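Local atomic coordinates of PlaB phospholipase (Legionella pneumophila, PDB entry 6ZTI), a protein that hydrolyses phospholipids as an alpha/beta-hydrolase virulence factor and binds NAD(H), which drives its tetramerization and thereby controls its activity. Residues L233-E238 with V455-Q460; D349-H354 with L459-D464; G414-A419 with L433-S438. One frame throughout, in Å; residues are numbered along the deposited sequence. Where two conformers were deposited one is given.

Contact 1 of 3, residues L233-E238 with V455-Q460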
loop_
_atom_site.group_PDB
_atom_site.type_symbol
_atom_site.label_atom_id
_atom_site.label_comp_id
_atom_site.label_asym_id
_atom_site.label_seq_id
_atom_site.Cartn_x
_atom_site.Cartn_y
_atom_site.Cartn_z
ATOM N N LEU B 233 -17.005 -26.387 10.695
ATOM C CA LEU B 233 -18.221 -26.544 9.909
ATOM C C LEU B 233 -17.894 -26.151 8.482
ATOM O O LEU B 233 -17.451 -25.022 8.230
ATOM C CB LEU B 233 -19.351 -25.682 10.464
ATOM C CG LEU B 233 -20.618 -25.482 9.618
ATOM C CD1 LEU B 233 -21.442 -26.751 9.508
ATOM C CD2 LEU B 233 -21.453 -24.398 10.231
ATOM N N LYS B 234 -18.085 -27.090 7.562
ATOM C CA LYS B 234 -17.902 -26.844 6.139
ATOM C C LYS B 234 -19.270 -26.717 5.482
ATOM O O LYS B 234 -20.097 -27.635 5.571
ATOM C CB LYS B 234 -17.111 -27.969 5.479
ATOM C CG LYS B 234 -15.677 -28.097 5.922
ATOM C CD LYS B 234 -14.998 -29.214 5.127
ATOM C CE LYS B 234 -13.577 -29.483 5.598
ATOM N NZ LYS B 234 -12.657 -28.347 5.302
ATOM N N LEU B 235 -19.494 -25.583 4.821
ATOM C CA LEU B 235 -20.708 -25.300 4.058
ATOM C C LEU B 235 -20.309 -25.121 2.605
ATOM O O LEU B 235 -19.640 -24.139 2.258
ATOM C CB LEU B 235 -21.416 -24.045 4.558
ATOM C CG LEU B 235 -21.715 -23.957 6.049
ATOM C CD1 LEU B 235 -22.369 -22.612 6.351
ATOM C CD2 LEU B 235 -22.594 -25.120 6.482
ATOM N N HIS B 236 -20.748 -26.049 1.756
ATOM C CA HIS B 236 -20.374 -26.081 0.352
ATOM C C HIS B 236 -21.611 -25.874 -0.495
ATOM O O HIS B 236 -22.611 -26.580 -0.330
ATOM C CB HIS B 236 -19.694 -27.399 -0.007
ATOM C CG HIS B 236 -18.295 -27.505 0.511
ATOM N ND1 HIS B 236 -17.431 -28.508 0.129
ATOM C CD2 HIS B 236 -17.610 -26.727 1.384
ATOM C CE1 HIS B 236 -16.273 -28.342 0.743
ATOM N NE2 HIS B 236 -16.354 -27.266 1.508
ATOM N N GLN B 237 -21.523 -24.914 -1.407
ATOM C CA GLN B 237 -22.646 -24.533 -2.240
ATOM C C GLN B 237 -22.755 -25.484 -3.417
ATOM O O GLN B 237 -21.756 -25.829 -4.056
ATOM C CB GLN B 237 -22.472 -23.101 -2.741
ATOM C CG GLN B 237 -23.649 -22.548 -3.518
ATOM C CD GLN B 237 -23.460 -21.083 -3.844
ATOM O OE1 GLN B 237 -22.473 -20.696 -4.475
ATOM N NE2 GLN B 237 -24.395 -20.259 -3.407
ATOM N N GLU B 238 -23.977 -25.905 -3.697
ATOM C CA GLU B 238 -24.281 -26.750 -4.838
ATOM C C GLU B 238 -25.438 -26.123 -5.601
ATOM O O GLU B 238 -26.145 -25.254 -5.084
ATOM C CB GLU B 238 -24.634 -28.172 -4.388
ATOM C CG GLU B 238 -23.991 -29.262 -5.228
ATOM C CD GLU B 238 -22.497 -29.356 -5.013
ATOM O OE1 GLU B 238 -21.758 -29.301 -6.014
ATOM O OE2 GLU B 238 -22.063 -29.477 -3.845
ATOM N N VAL B 455 -15.702 -21.872 10.467
ATOM C CA VAL B 455 -16.759 -21.993 9.472
ATOM C C VAL B 455 -16.121 -21.748 8.115
ATOM O O VAL B 455 -15.764 -20.614 7.784
ATOM C CB VAL B 455 -17.913 -21.016 9.727
ATOM C CG1 VAL B 455 -19.043 -21.228 8.703
ATOM C CG2 VAL B 455 -18.458 -21.173 11.154
ATOM N N GLU B 456 -15.976 -22.801 7.331
ATOM C CA GLU B 456 -15.447 -22.679 5.981
ATOM C C GLU B 456 -16.619 -22.685 5.009
ATOM O O GLU B 456 -17.341 -23.678 4.915
ATOM C CB GLU B 456 -14.474 -23.812 5.659
ATOM C CG GLU B 456 -13.895 -23.721 4.262
ATOM C CD GLU B 456 -12.924 -24.844 3.960
ATOM O OE1 GLU B 456 -11.756 -24.753 4.385
ATOM O OE2 GLU B 456 -13.338 -25.823 3.305
ATOM N N ILE B 457 -16.806 -21.588 4.286
ATOM C CA ILE B 457 -17.886 -21.483 3.309
ATOM C C ILE B 457 -17.263 -21.474 1.917
ATOM O O ILE B 457 -16.466 -20.584 1.591
ATOM C CB ILE B 457 -18.753 -20.240 3.552
ATOM C CG1 ILE B 457 -19.397 -20.293 4.947
ATOM C CG2 ILE B 457 -19.818 -20.137 2.463
ATOM C CD1 ILE B 457 -19.797 -18.988 5.470
ATOM N N MET B 458 -17.604 -22.473 1.105
ATOM C CA MET B 458 -17.120 -22.579 -0.268
ATOM C C MET B 458 -18.274 -22.309 -1.233
ATOM O O MET B 458 -19.224 -23.099 -1.310
ATOM C CB MET B 458 -16.521 -23.958 -0.536
ATOM C CG MET B 458 -15.897 -24.073 -1.934
ATOM S SD MET B 458 -15.598 -25.755 -2.485
ATOM C CE MET B 458 -14.055 -26.113 -1.659
ATOM N N LEU B 459 -18.171 -21.217 -1.990
ATOM C CA LEU B 459 -19.149 -20.860 -3.010
ATOM C C LEU B 459 -18.735 -21.395 -4.374
ATOM O O LEU B 459 -17.551 -21.608 -4.645
ATOM C CB LEU B 459 -19.303 -19.339 -3.094
ATOM C CG LEU B 459 -19.676 -18.584 -1.816
ATOM C CD1 LEU B 459 -19.952 -17.145 -2.125
ATOM C CD2 LEU B 459 -20.886 -19.214 -1.164
ATOM N N GLN B 460 -19.730 -21.603 -5.237
ATOM C CA GLN B 460 -19.478 -22.019 -6.609
ATOM C C GLN B 460 -19.183 -20.786 -7.455
ATOM O O GLN B 460 -19.941 -19.812 -7.435
ATOM C CB GLN B 460 -20.676 -22.762 -7.192
ATOM C CG GLN B 460 -20.864 -24.180 -6.689
ATOM C CD GLN B 460 -22.049 -24.861 -7.336
ATOM O OE1 GLN B 460 -23.082 -24.234 -7.581
ATOM N NE2 GLN B 460 -21.907 -26.149 -7.627
HETATM O O HOH W 1 -22.372 -19.292 -6.623
#

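Contact 2 of 3, residues D349-H354 with L459-D464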
loop_
_atom_site.group_PDB
_atom_site.type_symbol
_atom_site.label_atom_id
_atom_site.label_comp_id
_atom_site.label_asym_id
_atom_site.label_seq_id
_atom_site.Cartn_x
_atom_site.Cartn_y
_atom_site.Cartn_z
ATOM N N ASP B 349 -13.882 -20.232 -2.814
ATOM C CA ASP B 349 -14.682 -20.754 -3.911
ATOM C C ASP B 349 -14.075 -22.062 -4.372
ATOM O O ASP B 349 -13.026 -22.491 -3.885
ATOM C CB ASP B 349 -14.825 -19.753 -5.063
ATOM C CG ASP B 349 -13.563 -19.591 -5.916
ATOM O OD1 ASP B 349 -12.631 -20.433 -5.889
ATOM O OD2 ASP B 349 -13.525 -18.575 -6.647
ATOM N N ASP B 350 -14.755 -22.701 -5.311
ATOM C CA ASP B 350 -14.403 -24.044 -5.748
ATOM C C ASP B 350 -13.251 -24.075 -6.742
ATOM O O ASP B 350 -12.933 -25.156 -7.247
ATOM C CB ASP B 350 -15.619 -24.738 -6.360
ATOM C CG ASP B 350 -16.215 -23.976 -7.535
ATOM O OD1 ASP B 350 -16.078 -22.739 -7.604
ATOM O OD2 ASP B 350 -16.856 -24.629 -8.382
ATOM N N ARG B 351 -12.616 -22.935 -7.019
ATOM C CA ARG B 351 -11.480 -22.876 -7.931
ATOM C C ARG B 351 -10.197 -22.477 -7.218
ATOM O O ARG B 351 -9.197 -22.186 -7.881
ATOM C CB ARG B 351 -11.761 -21.899 -9.081
ATOM C CG ARG B 351 -13.086 -22.128 -9.785
ATOM C CD ARG B 351 -13.161 -23.526 -10.370
ATOM N NE ARG B 351 -12.186 -23.738 -11.439
ATOM C CZ ARG B 351 -11.711 -24.928 -11.803
ATOM N NH1 ARG B 351 -12.096 -26.035 -11.174
ATOM N NH2 ARG B 351 -10.833 -25.010 -12.792
ATOM N N GLY B 352 -10.203 -22.442 -5.893
ATOM C CA GLY B 352 -9.006 -22.171 -5.130
ATOM C C GLY B 352 -8.822 -20.738 -4.691
ATOM O O GLY B 352 -7.741 -20.397 -4.196
ATOM N N ASN B 353 -9.830 -19.894 -4.837
ATOM C CA ASN B 353 -9.708 -18.493 -4.470
ATOM C C ASN B 353 -10.248 -18.253 -3.076
ATOM O O ASN B 353 -11.252 -18.845 -2.678
ATOM C CB ASN B 353 -10.459 -17.611 -5.465
ATOM C CG ASN B 353 -9.895 -17.708 -6.852
ATOM O OD1 ASN B 353 -8.738 -17.343 -7.074
ATOM N ND2 ASN B 353 -10.701 -18.200 -7.806
ATOM N N HIS B 354 -9.563 -17.396 -2.326
ATOM C CA HIS B 354 -10.172 -16.771 -1.170
ATOM C C HIS B 354 -10.996 -15.587 -1.650
ATOM O O HIS B 354 -10.589 -14.855 -2.557
ATOM C CB HIS B 354 -9.112 -16.335 -0.163
ATOM C CG HIS B 354 -8.574 -17.464 0.658
ATOM N ND1 HIS B 354 -9.056 -17.768 1.915
ATOM C CD2 HIS B 354 -7.609 -18.378 0.393
ATOM C CE1 HIS B 354 -8.406 -18.816 2.392
ATOM N NE2 HIS B 354 -7.520 -19.202 1.490
ATOM N N LEU B 459 -18.171 -21.217 -1.990
ATOM C CA LEU B 459 -19.149 -20.860 -3.010
ATOM C C LEU B 459 -18.735 -21.395 -4.374
ATOM O O LEU B 459 -17.551 -21.608 -4.645
ATOM C CB LEU B 459 -19.303 -19.339 -3.094
ATOM C CG LEU B 459 -19.676 -18.584 -1.816
ATOM C CD1 LEU B 459 -19.952 -17.145 -2.125
ATOM C CD2 LEU B 459 -20.886 -19.214 -1.164
ATOM N N GLN B 460 -19.730 -21.603 -5.237
ATOM C CA GLN B 460 -19.478 -22.019 -6.609
ATOM C C GLN B 460 -19.183 -20.786 -7.455
ATOM O O GLN B 460 -19.941 -19.812 -7.435
ATOM C CB GLN B 460 -20.676 -22.762 -7.192
ATOM C CG GLN B 460 -20.864 -24.180 -6.689
ATOM C CD GLN B 460 -22.049 -24.861 -7.336
ATOM O OE1 GLN B 460 -23.082 -24.234 -7.581
ATOM N NE2 GLN B 460 -21.907 -26.149 -7.627
ATOM N N ARG B 461 -18.076 -20.824 -8.180
ATOM C CA ARG B 461 -17.745 -19.756 -9.115
ATOM C C ARG B 461 -18.523 -20.012 -10.402
ATOM O O ARG B 461 -18.323 -21.030 -11.074
ATOM C CB ARG B 461 -16.243 -19.704 -9.347
ATOM C CG ARG B 461 -15.790 -18.528 -10.204
ATOM C CD ARG B 461 -14.286 -18.483 -10.287
ATOM N NE ARG B 461 -13.800 -17.461 -11.207
ATOM C CZ ARG B 461 -13.650 -16.176 -10.893
ATOM N NH1 ARG B 461 -13.964 -15.728 -9.686
ATOM N NH2 ARG B 461 -13.185 -15.329 -11.795
ATOM N N ARG B 462 -19.455 -19.124 -10.714
ATOM C CA ARG B 462 -20.282 -19.260 -11.903
ATOM C C ARG B 462 -19.644 -18.455 -13.025
ATOM O O ARG B 462 -19.299 -17.289 -12.832
ATOM C CB ARG B 462 -21.696 -18.764 -11.619
ATOM C CG ARG B 462 -22.354 -19.442 -10.411
ATOM C CD ARG B 462 -23.713 -18.846 -10.116
ATOM N NE ARG B 462 -24.654 -19.035 -11.218
ATOM C CZ ARG B 462 -25.469 -20.079 -11.342
ATOM N NH1 ARG B 462 -25.468 -21.050 -10.433
ATOM N NH2 ARG B 462 -26.287 -20.154 -12.380
ATOM N N VAL B 463 -19.492 -19.073 -14.192
ATOM C CA VAL B 463 -18.884 -18.427 -15.353
ATOM C C VAL B 463 -19.890 -18.489 -16.493
ATOM O O VAL B 463 -20.318 -19.579 -16.898
ATOM C CB VAL B 463 -17.557 -19.088 -15.752
ATOM C CG1 VAL B 463 -16.930 -18.374 -16.949
ATOM C CG2 VAL B 463 -16.596 -19.100 -14.573
ATOM N N ASP B 464 -20.281 -17.322 -16.991
ATOM C CA ASP B 464 -21.238 -17.251 -18.081
ATOM C C ASP B 464 -20.630 -17.770 -19.381
ATOM O O ASP B 464 -19.442 -17.582 -19.667
ATOM C CB ASP B 464 -21.711 -15.816 -18.265
ATOM C CG ASP B 464 -22.970 -15.725 -19.092
ATOM O OD1 ASP B 464 -22.889 -15.860 -20.336
ATOM O OD2 ASP B 464 -24.042 -15.530 -18.486
#

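Contact 3 of 3, residues G414-A419 with L433-S438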
loop_
_atom_site.group_PDB
_atom_site.type_symbol
_atom_site.label_atom_id
_atom_site.label_comp_id
_atom_site.label_asym_id
_atom_site.label_seq_id
_atom_site.Cartn_x
_atom_site.Cartn_y
_atom_site.Cartn_z
ATOM N N GLY B 414 -28.919 -18.571 11.556
ATOM C CA GLY B 414 -28.376 -18.892 10.257
ATOM C C GLY B 414 -27.321 -17.910 9.793
ATOM O O GLY B 414 -27.001 -16.928 10.470
ATOM N N PHE B 415 -26.748 -18.225 8.630
ATOM C CA PHE B 415 -25.805 -17.368 7.930
ATOM C C PHE B 415 -26.336 -17.047 6.542
ATOM O O PHE B 415 -26.966 -17.885 5.894
ATOM C CB PHE B 415 -24.436 -18.028 7.733
ATOM C CG PHE B 415 -23.788 -18.485 8.984
ATOM C CD1 PHE B 415 -23.713 -17.661 10.080
ATOM C CD2 PHE B 415 -23.214 -19.738 9.050
ATOM C CE1 PHE B 415 -23.095 -18.079 11.227
ATOM C CE2 PHE B 415 -22.595 -20.163 10.208
ATOM C CZ PHE B 415 -22.543 -19.335 11.294
ATOM N N ARG B 416 -26.033 -15.846 6.069
ATOM C CA ARG B 416 -26.216 -15.497 4.672
ATOM C C ARG B 416 -24.936 -14.821 4.198
ATOM O O ARG B 416 -24.419 -13.913 4.865
ATOM C CB ARG B 416 -27.434 -14.595 4.472
ATOM C CG ARG B 416 -27.497 -13.981 3.103
ATOM C CD ARG B 416 -28.820 -13.229 2.840
ATOM N NE ARG B 416 -29.859 -14.110 2.292
ATOM C CZ ARG B 416 -30.873 -13.715 1.517
ATOM N NH1 ARG B 416 -31.005 -12.437 1.173
ATOM N NH2 ARG B 416 -31.751 -14.609 1.065
ATOM N N VAL B 417 -24.410 -15.289 3.072
ATOM C CA VAL B 417 -23.181 -14.772 2.491
ATOM C C VAL B 417 -23.512 -14.272 1.097
ATOM O O VAL B 417 -24.012 -15.033 0.258
ATOM C CB VAL B 417 -22.072 -15.827 2.421
ATOM C CG1 VAL B 417 -20.857 -15.237 1.725
ATOM C CG2 VAL B 417 -21.716 -16.306 3.794
ATOM N N LYS B 418 -23.238 -13.001 0.861
ATOM C CA LYS B 418 -23.381 -12.369 -0.443
ATOM C C LYS B 418 -21.977 -12.012 -0.919
ATOM O O LYS B 418 -21.351 -11.103 -0.371
ATOM C CB LYS B 418 -24.273 -11.134 -0.329
ATOM C CG LYS B 418 -24.625 -10.438 -1.637
ATOM C CD LYS B 418 -25.447 -9.185 -1.352
ATOM C CE LYS B 418 -25.700 -8.367 -2.607
ATOM N NZ LYS B 418 -25.795 -6.902 -2.333
ATOM N N ALA B 419 -21.476 -12.735 -1.919
ATOM C CA ALA B 419 -20.165 -12.446 -2.483
ATOM C C ALA B 419 -20.358 -11.645 -3.764
ATOM O O ALA B 419 -21.417 -11.699 -4.394
ATOM C CB ALA B 419 -19.380 -13.725 -2.752
ATOM N N LEU B 433 -25.735 -16.025 -4.004
ATOM C CA LEU B 433 -25.887 -15.934 -2.552
ATOM C C LEU B 433 -26.011 -17.315 -1.917
ATOM O O LEU B 433 -26.581 -18.235 -2.498
ATOM C CB LEU B 433 -27.119 -15.070 -2.273
ATOM C CG LEU B 433 -27.721 -14.836 -0.906
ATOM C CD1 LEU B 433 -28.695 -13.659 -1.031
ATOM C CD2 LEU B 433 -28.434 -16.066 -0.410
ATOM N N LEU B 434 -25.460 -17.469 -0.715
ATOM C CA LEU B 434 -25.601 -18.698 0.056
ATOM C C LEU B 434 -26.351 -18.396 1.344
ATOM O O LEU B 434 -26.060 -17.402 2.014
ATOM C CB LEU B 434 -24.243 -19.322 0.367
ATOM C CG LEU B 434 -24.254 -20.591 1.210
ATOM C CD1 LEU B 434 -23.117 -21.499 0.807
ATOM C CD2 LEU B 434 -24.160 -20.291 2.677
ATOM N N ASP B 435 -27.317 -19.259 1.676
ATOM C CA ASP B 435 -28.097 -19.194 2.905
ATOM C C ASP B 435 -27.944 -20.510 3.641
ATOM O O ASP B 435 -28.124 -21.574 3.048
ATOM C CB ASP B 435 -29.575 -18.971 2.613
ATOM C CG ASP B 435 -29.865 -17.593 2.136
ATOM O OD1 ASP B 435 -29.353 -16.642 2.757
ATOM O OD2 ASP B 435 -30.613 -17.462 1.146
ATOM N N PHE B 436 -27.615 -20.441 4.918
ATOM C CA PHE B 436 -27.532 -21.615 5.762
ATOM C C PHE B 436 -28.487 -21.428 6.928
ATOM O O PHE B 436 -28.440 -20.402 7.615
ATOM C CB PHE B 436 -26.105 -21.833 6.237
ATOM C CG PHE B 436 -25.967 -22.888 7.295
ATOM C CD1 PHE B 436 -26.246 -24.211 7.012
ATOM C CD2 PHE B 436 -25.532 -22.557 8.564
ATOM C CE1 PHE B 436 -26.104 -25.182 7.986
ATOM C CE2 PHE B 436 -25.397 -23.520 9.527
ATOM C CZ PHE B 436 -25.684 -24.834 9.232
ATOM N N HIS B 437 -29.364 -22.405 7.134
ATOM C CA HIS B 437 -30.362 -22.351 8.192
ATOM C C HIS B 437 -30.026 -23.399 9.239
ATOM O O HIS B 437 -29.882 -24.585 8.916
ATOM C CB HIS B 437 -31.766 -22.571 7.633
ATOM C CG HIS B 437 -32.239 -21.452 6.764
ATOM N ND1 HIS B 437 -33.359 -21.548 5.969
ATOM C CD2 HIS B 437 -31.741 -20.209 6.566
ATOM C CE1 HIS B 437 -33.527 -20.414 5.310
ATOM N NE2 HIS B 437 -32.562 -19.583 5.659
ATOM N N SER B 438 -29.898 -22.958 10.487
ATOM C CA SER B 438 -29.592 -23.852 11.585
ATOM C C SER B 438 -30.480 -23.494 12.768
ATOM O O SER B 438 -31.464 -22.758 12.635
ATOM C CB SER B 438 -28.108 -23.768 11.947
ATOM O OG SER B 438 -27.781 -24.847 12.786
#

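Contact 1 of 3, residues L233-E238 with V455-Q460
Strands 233-238 and 455-459 run parallel, 4.8 Å apart at their axes, and backbone bonds alternate in direction from Glu456 N to Leu233 O (2.8 Å) through to Gln237 N and Met458 O. On one face Lys234, His236, Glu456 and Met458 meet. Lys234 and Glu456 lie side by side, NZ 3.3 Å from OE2 in a long salt bridge whose hydrogen bond is weak; Glu456 OE1 is held by Arg346. The sulfur of Met458 sits over the centre of the His236 ring, SD 4.2 Å from the centroid, a Met-aromatic contact in which the unbranched, polarisable thioether can lie over the ring face. Leu233, Leu235, Val455 and Ile457 fill the other face, with Leu235 CD1 4.0 Å from Ile457 CG1. Where the regular pairing ends, the amide side chain of Gln237 takes over from the backbone as acceptor: with CG anti to its own N (chi1 -175°) its extended chain brings OE1 to Gln460 N (3.0 Å), which meets a lone pair in the carbonyl plane. A water joins OE1 to Gln460 O, while Gln237 NE2 binds Arg432 O and Ser244. Strands 245-252 and 340-349 flank the pair within the mixed sheet, and the aliphatic face packs on strands 412-419 and 429-439.

Contact 2 of 3, residues D349-H354 with L459-D464
Asp350 and Arg461 meet through two different first torsions: Asp350 holds CG between its backbone N and carbonyl carbon (chi1 58°), which brings the short carboxylate up to segment 459-464, while Arg461 sets CG anti to its N (chi1 -174°) and runs straight out beside the turn. Asp350 OD1 accepts the backbone N-H of Arg461 at 2.8 Å, a nearly straight bond that arrives on the syn side but 34° out of the carboxylate plane. An aspartate suits this place because its one-carbon arm reaches a neighbouring amide without folding. The backbone adds a weak bond from Asp350 N to Leu459 O, at the single parallel bridge between Asp349 and Leu459, where strand 340-349 ends.

Beyond that bridge the chain makes a type I beta turn from Asp349 to Gly352. In an Asx turn Asp349 OD1 takes the N-H of Arg351, with N 2.7 Å away. Asn353 N also donates to Asp349 OD1, at 3.0 Å, the two donors coming from opposite faces of the carboxylate plane. Asp349 OD2 offers a syn lone pair to Asn353 ND2 and is also bound by Tyr431 OH, so the carboxylate is fixed in rotation from several directions. Gly352 closes the turn with a positive phi, a backbone shape that a residue without a side chain adopts easily.

The aliphatic part of Arg461 packs over this loop, CD lying 3.7 Å from Asp349 OD2 and 3.9 Å from Arg351 CG, where the two arginine chains cross at about a right angle. Their charged ends find firmer partners outside: Arg461, whose NH1 is 4.2 Å from Asp349 OD2 and shares Tyr431 OH with it, forms a salt bridge with Asp71 of the second subunit, and Arg351 pairs with Asp70 of that same second subunit, placing the turn at a subunit interface of the tetramer.

Contact 3 of 3, residues G414-A419 with L433-S438
Arg416 lays one face of its guanidinium under Leu433, whose CD1 sits over the centre of the group, 3.4 Å from CZ. The edge of the same group faces Asp435 across the strand pair. There NE gives its hydrogen to OD1 at 2.6 Å, on the syn lone pair and close to the guanidinium plane, and NH2 reaches OD2 at 3.1 Å, a little tilted from that plane. This side-on, two-nitrogen grip holds the two flat groups nearly coplanar, 19° apart. Arg416 arrives there with CG anti to the backbone N (chi1 168°) and then a bend at chi3, which brings the guanidinium alongside Asp435. The strands set the CA atoms of Arg416 and Asp435 only 4.5 Å apart, so the long arginine must bend to present its NE edge to the short aspartate.

These strands, 412-419 and 429-439, form an antiparallel beta hairpin. Phe415 with Phe436 and Val417 with Leu434 are its hydrogen-bonded pairs; Phe436 N to Phe415 O measures 2.8 Å. Gly414 pairs with His437, its CA only 3.0 Å from Phe436 O, an approach suited to a residue without a side chain.

The opposite face is apolar. The Phe415 and Phe436 rings stand side by side, near parallel at 30° but slid apart until they barely overlap, touching through their CD2 atoms at 3.7 Å. Phe415 also meets Phe345 edge-to-face and packs on Leu362, and Val417 packs on Leu360; both leucines line a thio-NAD pocket.

The chemistry thus divides by face: the salt bridge, screened on one side by a leucine methyl, lies where the residues are partly exposed, whereas the aromatic and aliphatic face points into the protein, consistent with a hairpin backing the nucleotide-binding region by apolar packing.

How the contacts relate
Strand 452-463 is common to contact 1 and contact 2, which share Leu459 and Gln460: the first pairs it with strand 231-238, the second with the end of strand 340-349. Contact 3 brings in the hairpin that precedes this strand in the chain. Its apolar face joins that of contact 1, with Ile457 against Val417 and Leu459 against both Leu434 and Ala419, making a largely buried layer. Contact 2 lies farther from the chain's centre and meets a second subunit, so its chemistry is side-chain bonds to loop amides, and charges. Contact 1 instead has a parallel ladder with a long, weak ion pair, contact 3 an antiparallel one with a two-bond arginine-aspartate pair.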